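Local coordinates for protein L-iditol 2-dehydrogenase (PDB 4OH1) that probably oxidises L-iditol and related polyols at the 2-position with NAD+, as a zinc-containing member of the medium-chain alcohol dehydrogenase family, at residues 318-323 / 342-347; 260-265 / 291-296. All coordinates share one frame; numbering follows the deposited sequence.

Contact 1 (318-323 / 342-347); sequences SKIIQK and YAKIVI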
ATOM      1  N   SER A 318     -28.701   5.957 -15.568  1.00 34.92           N
ATOM      2  CA  SER A 318     -29.696   6.713 -16.333  1.00 36.22           C
ATOM      3  C   SER A 318     -29.031   7.991 -16.823  1.00 40.06           C
ATOM      4  O   SER A 318     -29.533   8.658 -17.637  1.00 43.12           O
ATOM      5  CB  SER A 318     -30.853   7.068 -15.443  1.00 37.29           C
ATOM      6  OG  SER A 318     -30.454   8.026 -14.457  1.00 39.22           O
ATOM      7  N   LYS A 319     -27.836   8.282 -16.351  1.00 42.52           N
ATOM      8  CA  LYS A 319     -27.109   9.463 -16.747  1.00 44.55           C
ATOM      9  C   LYS A 319     -25.943   9.161 -17.667  1.00 42.89           C
ATOM     10  O   LYS A 319     -25.123  10.024 -17.946  1.00 39.98           O
ATOM     11  CB  LYS A 319     -26.535  10.038 -15.455  1.00 49.49           C
ATOM     12  CG  LYS A 319     -27.655  10.487 -14.529  1.00 53.13           C
ATOM     13  CD  LYS A 319     -27.128  11.141 -13.295  1.00 59.48           C
ATOM     14  CE  LYS A 319     -28.231  11.608 -12.408  1.00 66.18           C
ATOM     15  NZ  LYS A 319     -27.640  11.615 -11.044  1.00 76.49           N
ATOM     16  N   ILE A 320     -25.865   7.923 -18.133  1.00 39.75           N
ATOM     17  CA  ILE A 320     -24.733   7.454 -18.878  1.00 38.14           C
ATOM     18  C   ILE A 320     -25.197   6.728 -20.117  1.00 39.60           C
ATOM     19  O   ILE A 320     -24.756   7.052 -21.230  1.00 37.59           O
ATOM     20  CB  ILE A 320     -23.893   6.535 -17.994  1.00 39.26           C
ATOM     21  CG1 ILE A 320     -23.343   7.340 -16.790  1.00 41.98           C
ATOM     22  CG2 ILE A 320     -22.763   5.902 -18.798  1.00 40.49           C
ATOM     23  CD1 ILE A 320     -22.435   6.546 -15.829  1.00 39.48           C
ATOM     24  N   ILE A 321     -26.093   5.753 -19.936  1.00 38.74           N
ATOM     25  CA  ILE A 321     -26.683   5.080 -21.069  1.00 40.67           C
ATOM     26  C   ILE A 321     -27.676   6.015 -21.650  1.00 37.72           C
ATOM     27  O   ILE A 321     -28.690   6.241 -21.063  1.00 43.22           O
ATOM     28  CB  ILE A 321     -27.393   3.805 -20.716  1.00 40.76           C
ATOM     29  CG1 ILE A 321     -26.404   2.815 -20.129  1.00 41.82           C
ATOM     30  CG2 ILE A 321     -27.974   3.219 -22.004  1.00 43.33           C
ATOM     31  CD1 ILE A 321     -27.036   1.643 -19.349  1.00 42.73           C
ATOM     32  N   GLN A 322     -27.379   6.573 -22.804  1.00 37.95           N
ATOM     33  CA  GLN A 322     -28.251   7.600 -23.351  1.00 41.70           C
ATOM     34  C   GLN A 322     -29.033   7.116 -24.532  1.00 46.85           C
ATOM     35  O   GLN A 322     -29.892   7.821 -24.968  1.00 46.17           O
ATOM     36  CB  GLN A 322     -27.443   8.805 -23.794  1.00 41.53           C
ATOM     37  CG  GLN A 322     -26.583   9.327 -22.683  1.00 41.98           C
ATOM     38  CD  GLN A 322     -26.116  10.709 -22.914  1.00 43.12           C
ATOM     39  OE1 GLN A 322     -25.105  10.955 -23.596  1.00 42.27           O
ATOM     40  NE2 GLN A 322     -26.791  11.646 -22.273  1.00 47.33           N
ATOM     41  N   LYS A 323     -28.747   5.935 -25.062  1.00 45.91           N
ATOM     42  CA  LYS A 323     -29.529   5.407 -26.184  1.00 47.72           C
ATOM     43  C   LYS A 323     -29.619   3.913 -26.060  1.00 45.90           C
ATOM     44  O   LYS A 323     -28.620   3.282 -25.765  1.00 38.40           O
ATOM     45  CB  LYS A 323     -28.795   5.644 -27.509  1.00 52.22           C
ATOM     46  CG  LYS A 323     -28.950   6.984 -28.071  1.00 61.73           C
ATOM     47  CD  LYS A 323     -30.260   7.079 -28.800  1.00 68.75           C
ATOM     48  CE  LYS A 323     -30.459   8.482 -29.295  1.00 71.47           C
ATOM     49  NZ  LYS A 323     -31.716   8.434 -30.047  1.00 78.79           N
ATOM     50  N   TYR A 342     -23.099  10.638 -27.891  1.00 49.86           N
ATOM     51  CA  TYR A 342     -23.707   9.932 -26.736  1.00 47.86           C
ATOM     52  C   TYR A 342     -22.669   9.301 -25.853  1.00 47.66           C
ATOM     53  O   TYR A 342     -21.620   8.857 -26.347  1.00 47.65           O
ATOM     54  CB  TYR A 342     -24.723   8.873 -27.187  1.00 50.75           C
ATOM     55  CG  TYR A 342     -25.766   9.467 -28.071  1.00 56.94           C
ATOM     56  CD1 TYR A 342     -26.788  10.230 -27.537  1.00 62.96           C
ATOM     57  CD2 TYR A 342     -25.696   9.319 -29.454  1.00 58.82           C
ATOM     58  CE1 TYR A 342     -27.759  10.801 -28.351  1.00 68.60           C
ATOM     59  CE2 TYR A 342     -26.656   9.904 -30.288  1.00 65.47           C
ATOM     60  CZ  TYR A 342     -27.675  10.650 -29.728  1.00 68.08           C
ATOM     61  OH  TYR A 342     -28.608  11.228 -30.533  1.00 70.85           O
ATOM     62  N   ALA A 343     -22.955   9.233 -24.545  1.00 43.51           N
ATOM     63  CA  ALA A 343     -21.979   8.681 -23.639  1.00 44.15           C
ATOM     64  C   ALA A 343     -21.864   7.161 -23.840  1.00 43.99           C
ATOM     65  O   ALA A 343     -20.782   6.652 -24.068  1.00 42.68           O
ATOM     66  CB  ALA A 343     -22.304   9.038 -22.185  1.00 42.34           C
ATOM     67  N   LYS A 344     -22.977   6.446 -23.728  1.00 43.72           N
ATOM     68  CA  LYS A 344     -23.016   4.997 -23.973  1.00 43.15           C
ATOM     69  C   LYS A 344     -24.316   4.637 -24.693  1.00 41.28           C
ATOM     70  O   LYS A 344     -25.396   5.181 -24.385  1.00 35.90           O
ATOM     71  CB  LYS A 344     -22.948   4.148 -22.680  1.00 44.12           C
ATOM     72  CG  LYS A 344     -21.589   4.046 -22.015  1.00 45.15           C
ATOM     73  CD  LYS A 344     -20.516   3.413 -22.871  1.00 45.67           C
ATOM     74  CE  LYS A 344     -20.383   1.945 -22.652  1.00 43.93           C
ATOM     75  NZ  LYS A 344     -19.163   1.422 -23.345  1.00 45.04           N
ATOM     76  N   ILE A 345     -24.170   3.710 -25.637  1.00 39.06           N
ATOM     77  CA  ILE A 345     -25.277   3.149 -26.392  1.00 39.08           C
ATOM     78  C   ILE A 345     -25.391   1.662 -26.126  1.00 39.03           C
ATOM     79  O   ILE A 345     -24.386   0.947 -26.155  1.00 35.06           O
ATOM     80  CB  ILE A 345     -25.052   3.346 -27.872  1.00 40.34           C
ATOM     81  CG1 ILE A 345     -24.926   4.837 -28.202  1.00 39.77           C
ATOM     82  CG2 ILE A 345     -26.216   2.753 -28.678  1.00 42.07           C
ATOM     83  CD1 ILE A 345     -24.134   5.109 -29.504  1.00 40.46           C
ATOM     84  N   VAL A 346     -26.621   1.193 -25.850  1.00 37.63           N
ATOM     85  CA  VAL A 346     -26.843  -0.241 -25.703  1.00 37.45           C
ATOM     86  C   VAL A 346     -27.778  -0.775 -26.753  1.00 38.72           C
ATOM     87  O   VAL A 346     -28.717  -0.100 -27.184  1.00 37.37           O
ATOM     88  CB  VAL A 346     -27.391  -0.685 -24.302  1.00 36.83           C
ATOM     89  CG1 VAL A 346     -26.390  -0.396 -23.276  1.00 39.97           C
ATOM     90  CG2 VAL A 346     -28.714   0.009 -23.950  1.00 36.30           C
ATOM     91  N   ILE A 347     -27.528  -2.030 -27.103  1.00 38.83           N
ATOM     92  CA  ILE A 347     -28.358  -2.750 -28.029  1.00 39.39           C
ATOM     93  C   ILE A 347     -29.073  -3.902 -27.351  1.00 36.44           C
ATOM     94  O   ILE A 347     -28.445  -4.733 -26.736  1.00 37.87           O
ATOM     95  CB  ILE A 347     -27.526  -3.300 -29.164  1.00 38.80           C
ATOM     96  CG1 ILE A 347     -26.876  -2.155 -29.918  1.00 36.49           C
ATOM     97  CG2 ILE A 347     -28.430  -4.121 -30.113  1.00 42.51           C
ATOM     98  CD1 ILE A 347     -25.985  -2.581 -31.060  1.00 39.41           C
TER
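Ile321 pairs with Lys344 and Lys323 with Ile345 in parallel register, the one-residue slip between the two pairs making a beta bulge, and the short strands 321-323 and 344-347 diverge by 65°. Gln322 N gives Lys344 O a bond of 2.9 Å, and Val346 N reaches Lys323 O at 2.9 Å; the bond from Lys344 N to Ile320 O is weak. Gln322, at the bulge, turns toward the other segment. Its CG lies anti to the carbonyl carbon (chi1 -55°) and the chain is extended beyond it, which brings OE1 to the N-H of Ala343, taken on a lone pair at 2.9 Å, a side-chain bond ahead of the first strand pair. On the face of the sheet that carries Lys323 and Ile345, Lys323 bends at chi2 (-81°) to lie over the Tyr342 ring: CG stands over the centre of one face, 3.9 Å from the centroid in a CH-pi contact, and CE passes 3.5 Å from Tyr342 OH. Ile345 packs against Lys323 CB on this side of the sheet. On the side of Ile321 and Lys344, the methyl Ile321 CG2 meets Val346 CG2 at 3.8 Å, while Ile320 CG2 runs beside Lys344 CG. The Lys344 chain then folds away, and its NZ forms a salt bridge with the zinc ligand Glu75 and a hydrogen bond with Ile45 O. The two strands, joined through helix 330-338, form a beta-alpha-beta crossover unit at the edge of the mixed sheet, close to the zinc held by Glu75 and Glu157.

Contact 2 (260-265 / 291-296); sequences QLLARD and DQKHIH
Asp265 is the polar centre of the contact: its OD1 takes two N-H groups from segment 291-296, which arrive from opposite faces of the carboxylate plane. His294 NE2 donates at 2.7 Å, almost straight at 175° and in the plane of its own ring, yet meets OD1 from above the carboxylate. Gln292 NE2 comes from the other face at 3.1 Å, with the amide turned steeply against the carboxylate. Asp265 can present OD1 here because its CG is anti to the backbone N (chi1 -156°). Two donors on one oxygen, plus the bond from Asp265 N to Asp291 O at 2.9 Å, hold the corner of the chain firmly against the start of strand 294-297. Gln292 O also lies over one face of the His294 ring. The buried Lys293 belongs to this packed part, running extended past Leu262, whose CD2 lies 3.8 Å from Lys293 CG. Strand 294-297 ends the six-stranded parallel sheet of the Rossmann-like domain within the chain and pairs antiparallel with its counterpart in a second subunit, where His294 ND1 is hydrogen-bonded to His296 ND1 and Gln292 OE1 accepts from Ile299 N of that subunit. The looser polar contact is the long salt bridge of 3.4 Å between Arg264 NE and Asp291 OD1, the guanidinium and carboxylate planes 55° apart. Stronger partners lie outside the two segments: Trp290 O for Arg264, Arg241 for Asp291 OD2, and Leu259 O and Asp287 for Lys293 NZ. The solvent side is at Gln260, at the end of helix 252-261, whose CA comes no nearer than 4.4 Å to Lys293 NZ; a water that accepts from NZ at 2.8 Å links the lysine to Gln260 O.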
ATOM      1  N   GLN A 260       0.091  18.955 -16.705  1.00 39.14           N
ATOM      2  CA  GLN A 260       0.240  20.300 -16.159  1.00 40.99           C
ATOM      3  C   GLN A 260      -0.608  20.600 -14.943  1.00 36.04           C
ATOM      4  O   GLN A 260      -0.193  21.321 -14.067  1.00 35.13           O
ATOM      5  CB  GLN A 260      -0.095  21.314 -17.225  1.00 48.18           C
ATOM      6  CG  GLN A 260       0.937  21.341 -18.297  1.00 54.80           C
ATOM      7  CD  GLN A 260       0.696  22.460 -19.274  1.00 65.92           C
ATOM      8  OE1 GLN A 260      -0.460  22.800 -19.600  1.00 60.96           O
ATOM      9  NE2 GLN A 260       1.796  23.057 -19.750  1.00 64.69           N
ATOM     10  N   LEU A 261      -1.808  20.038 -14.942  1.00 37.47           N
ATOM     11  CA  LEU A 261      -2.777  20.121 -13.838  1.00 38.48           C
ATOM     12  C   LEU A 261      -2.399  19.336 -12.607  1.00 35.44           C
ATOM     13  O   LEU A 261      -2.866  19.597 -11.509  1.00 38.31           O
ATOM     14  CB  LEU A 261      -4.140  19.587 -14.302  1.00 38.59           C
ATOM     15  CG  LEU A 261      -4.895  20.413 -15.318  1.00 38.32           C
ATOM     16  CD1 LEU A 261      -6.027  19.582 -15.864  1.00 41.13           C
ATOM     17  CD2 LEU A 261      -5.408  21.700 -14.747  1.00 38.78           C
ATOM     18  N   LEU A 262      -1.527  18.384 -12.774  1.00 34.75           N
ATOM     19  CA  LEU A 262      -1.212  17.480 -11.728  1.00 33.07           C
ATOM     20  C   LEU A 262      -0.415  18.146 -10.566  1.00 35.19           C
ATOM     21  O   LEU A 262       0.590  18.789 -10.770  1.00 34.79           O
ATOM     22  CB  LEU A 262      -0.427  16.296 -12.340  1.00 32.09           C
ATOM     23  CG  LEU A 262      -0.309  15.107 -11.356  1.00 35.78           C
ATOM     24  CD1 LEU A 262      -1.623  14.438 -11.097  1.00 33.21           C
ATOM     25  CD2 LEU A 262       0.693  14.112 -11.946  1.00 38.25           C
ATOM     26  N   ALA A 263      -0.895  17.974  -9.351  1.00 33.23           N
ATOM     27  CA  ALA A 263      -0.213  18.476  -8.153  1.00 32.08           C
ATOM     28  C   ALA A 263       1.086  17.772  -7.873  1.00 32.76           C
ATOM     29  O   ALA A 263       1.355  16.693  -8.402  1.00 33.87           O
ATOM     30  CB  ALA A 263      -1.107  18.324  -6.973  1.00 33.70           C
ATOM     31  N   ARG A 264       1.906  18.384  -7.014  1.00 34.54           N
ATOM     32  CA  ARG A 264       3.117  17.749  -6.550  1.00 34.94           C
ATOM     33  C   ARG A 264       2.729  16.471  -5.835  1.00 34.49           C
ATOM     34  O   ARG A 264       1.744  16.447  -5.126  1.00 33.69           O
ATOM     35  CB  ARG A 264       3.917  18.663  -5.620  1.00 39.17           C
ATOM     36  CG  ARG A 264       4.365  19.948  -6.269  1.00 44.17           C
ATOM     37  CD  ARG A 264       5.170  20.863  -5.285  1.00 46.54           C
ATOM     38  NE  ARG A 264       6.577  20.479  -5.241  1.00 48.38           N
ATOM     39  CZ  ARG A 264       7.422  20.876  -4.293  1.00 55.26           C
ATOM     40  NH1 ARG A 264       6.994  21.657  -3.308  1.00 54.09           N
ATOM     41  NH2 ARG A 264       8.695  20.495  -4.303  1.00 56.85           N
ATOM     42  N   ASP A 265       3.480  15.404  -6.054  1.00 33.34           N
ATOM     43  CA  ASP A 265       3.131  14.101  -5.541  1.00 33.40           C
ATOM     44  C   ASP A 265       1.793  13.522  -6.065  1.00 31.43           C
ATOM     45  O   ASP A 265       1.279  12.589  -5.494  1.00 29.90           O
ATOM     46  CB  ASP A 265       3.115  14.104  -3.995  1.00 34.12           C
ATOM     47  CG  ASP A 265       3.325  12.719  -3.409  1.00 39.91           C
ATOM     48  OD1 ASP A 265       4.125  11.928  -3.998  1.00 40.53           O
ATOM     49  OD2 ASP A 265       2.713  12.393  -2.357  1.00 44.03           O
ATOM     50  N   ASP A 291       8.654  18.301  -8.814  1.00 39.36           N
ATOM     51  CA  ASP A 291       7.256  18.040  -8.458  1.00 38.94           C
ATOM     52  C   ASP A 291       6.872  16.618  -7.977  1.00 38.57           C
ATOM     53  O   ASP A 291       5.768  16.399  -7.473  1.00 38.74           O
ATOM     54  CB  ASP A 291       6.332  18.521  -9.602  1.00 42.46           C
ATOM     55  CG  ASP A 291       6.152  20.038  -9.587  1.00 42.96           C
ATOM     56  OD1 ASP A 291       6.652  20.706  -8.642  1.00 48.19           O
ATOM     57  OD2 ASP A 291       5.508  20.537 -10.512  1.00 46.37           O
ATOM     58  N   GLN A 292       7.779  15.661  -8.105  1.00 35.64           N
ATOM     59  CA  GLN A 292       7.528  14.365  -7.607  1.00 36.72           C
ATOM     60  C   GLN A 292       6.199  13.788  -8.179  1.00 35.66           C
ATOM     61  O   GLN A 292       5.403  13.194  -7.474  1.00 35.66           O
ATOM     62  CB  GLN A 292       7.541  14.409  -6.058  1.00 41.78           C
ATOM     63  CG  GLN A 292       7.738  12.999  -5.477  1.00 45.86           C
ATOM     64  CD  GLN A 292       8.028  12.945  -3.995  1.00 48.43           C
ATOM     65  OE1 GLN A 292       9.182  13.055  -3.563  1.00 50.62           O
ATOM     66  NE2 GLN A 292       6.970  12.756  -3.199  1.00 45.99           N
ATOM     67  N   LYS A 293       5.965  13.984  -9.462  1.00 34.36           N
ATOM     68  CA  LYS A 293       4.766  13.462 -10.085  1.00 32.30           C
ATOM     69  C   LYS A 293       4.857  11.942 -10.317  1.00 31.85           C
ATOM     70  O   LYS A 293       5.926  11.362 -10.303  1.00 32.24           O
ATOM     71  CB  LYS A 293       4.429  14.213 -11.362  1.00 34.29           C
ATOM     72  CG  LYS A 293       4.025  15.666 -11.145  1.00 33.78           C
ATOM     73  CD  LYS A 293       4.006  16.413 -12.465  1.00 35.33           C
ATOM     74  CE  LYS A 293       3.513  17.849 -12.255  1.00 36.96           C
ATOM     75  NZ  LYS A 293       3.320  18.480 -13.571  1.00 36.74           N
ATOM     76  N   HIS A 294       3.699  11.295 -10.371  1.00 33.25           N
ATOM     77  CA  HIS A 294       3.625   9.864 -10.640  1.00 35.30           C
ATOM     78  C   HIS A 294       2.753   9.735 -11.873  1.00 32.58           C
ATOM     79  O   HIS A 294       1.605  10.225 -11.880  1.00 30.74           O
ATOM     80  CB  HIS A 294       3.044   9.067  -9.470  1.00 35.13           C
ATOM     81  CG  HIS A 294       3.611   9.445  -8.148  1.00 33.43           C
ATOM     82  ND1 HIS A 294       4.789   8.940  -7.679  1.00 36.83           N
ATOM     83  CD2 HIS A 294       3.170  10.302  -7.202  1.00 35.08           C
ATOM     84  CE1 HIS A 294       5.073   9.491  -6.511  1.00 34.88           C
ATOM     85  NE2 HIS A 294       4.110  10.325  -6.207  1.00 36.53           N
ATOM     86  N   ILE A 295       3.327   9.105 -12.907  1.00 30.56           N
ATOM     87  CA  ILE A 295       2.653   8.909 -14.198  1.00 30.62           C
ATOM     88  C   ILE A 295       2.464   7.412 -14.440  1.00 30.47           C
ATOM     89  O   ILE A 295       3.442   6.640 -14.447  1.00 29.26           O
ATOM     90  CB  ILE A 295       3.548   9.510 -15.285  1.00 30.79           C
ATOM     91  CG1 ILE A 295       3.606  11.029 -15.063  1.00 32.37           C
ATOM     92  CG2 ILE A 295       3.020   9.181 -16.669  1.00 31.71           C
ATOM     93  CD1 ILE A 295       4.653  11.693 -15.855  1.00 34.82           C
ATOM     94  N   HIS A 296       1.230   7.017 -14.645  1.00 27.08           N
ATOM     95  CA  HIS A 296       0.894   5.614 -14.766  1.00 32.99           C
ATOM     96  C   HIS A 296       0.147   5.326 -16.034  1.00 31.85           C
ATOM     97  O   HIS A 296      -0.684   6.140 -16.508  1.00 31.52           O
ATOM     98  CB  HIS A 296      -0.087   5.176 -13.673  1.00 31.49           C
ATOM     99  CG  HIS A 296       0.289   5.603 -12.304  1.00 34.02           C
ATOM    100  ND1 HIS A 296       1.217   4.931 -11.547  1.00 35.50           N
ATOM    101  CD2 HIS A 296      -0.163   6.619 -11.526  1.00 37.05           C
ATOM    102  CE1 HIS A 296       1.338   5.521 -10.370  1.00 34.85           C
ATOM    103  NE2 HIS A 296       0.524   6.555 -10.340  1.00 34.16           N
TER
HETATM  104  O   HOH W   1       1.904  20.786 -12.954  1.00 52.05           O

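The two contacts share no strand or helix: their centres lie 33 Å apart, their nearest atoms about 20 Å, and contact 2 closes along the chain before contact 1 opens. Both are partly buried, but contact 1 sits nearer the centre of the chain. It joins neighbouring strands of the mixed sheet, mainly by backbone bonds and aliphatic packing, with one amide bond and a lysine over a tyrosine ring; another of its lysines is salt-bridged to Glu75, a zinc ligand. Contact 2 lies further out, away from the annotated sites, where a corner of the chain meets the strand that carries the Rossmann-like sheet into another subunit; its chemistry is correspondingly richer in charged, imidazole and amide groups.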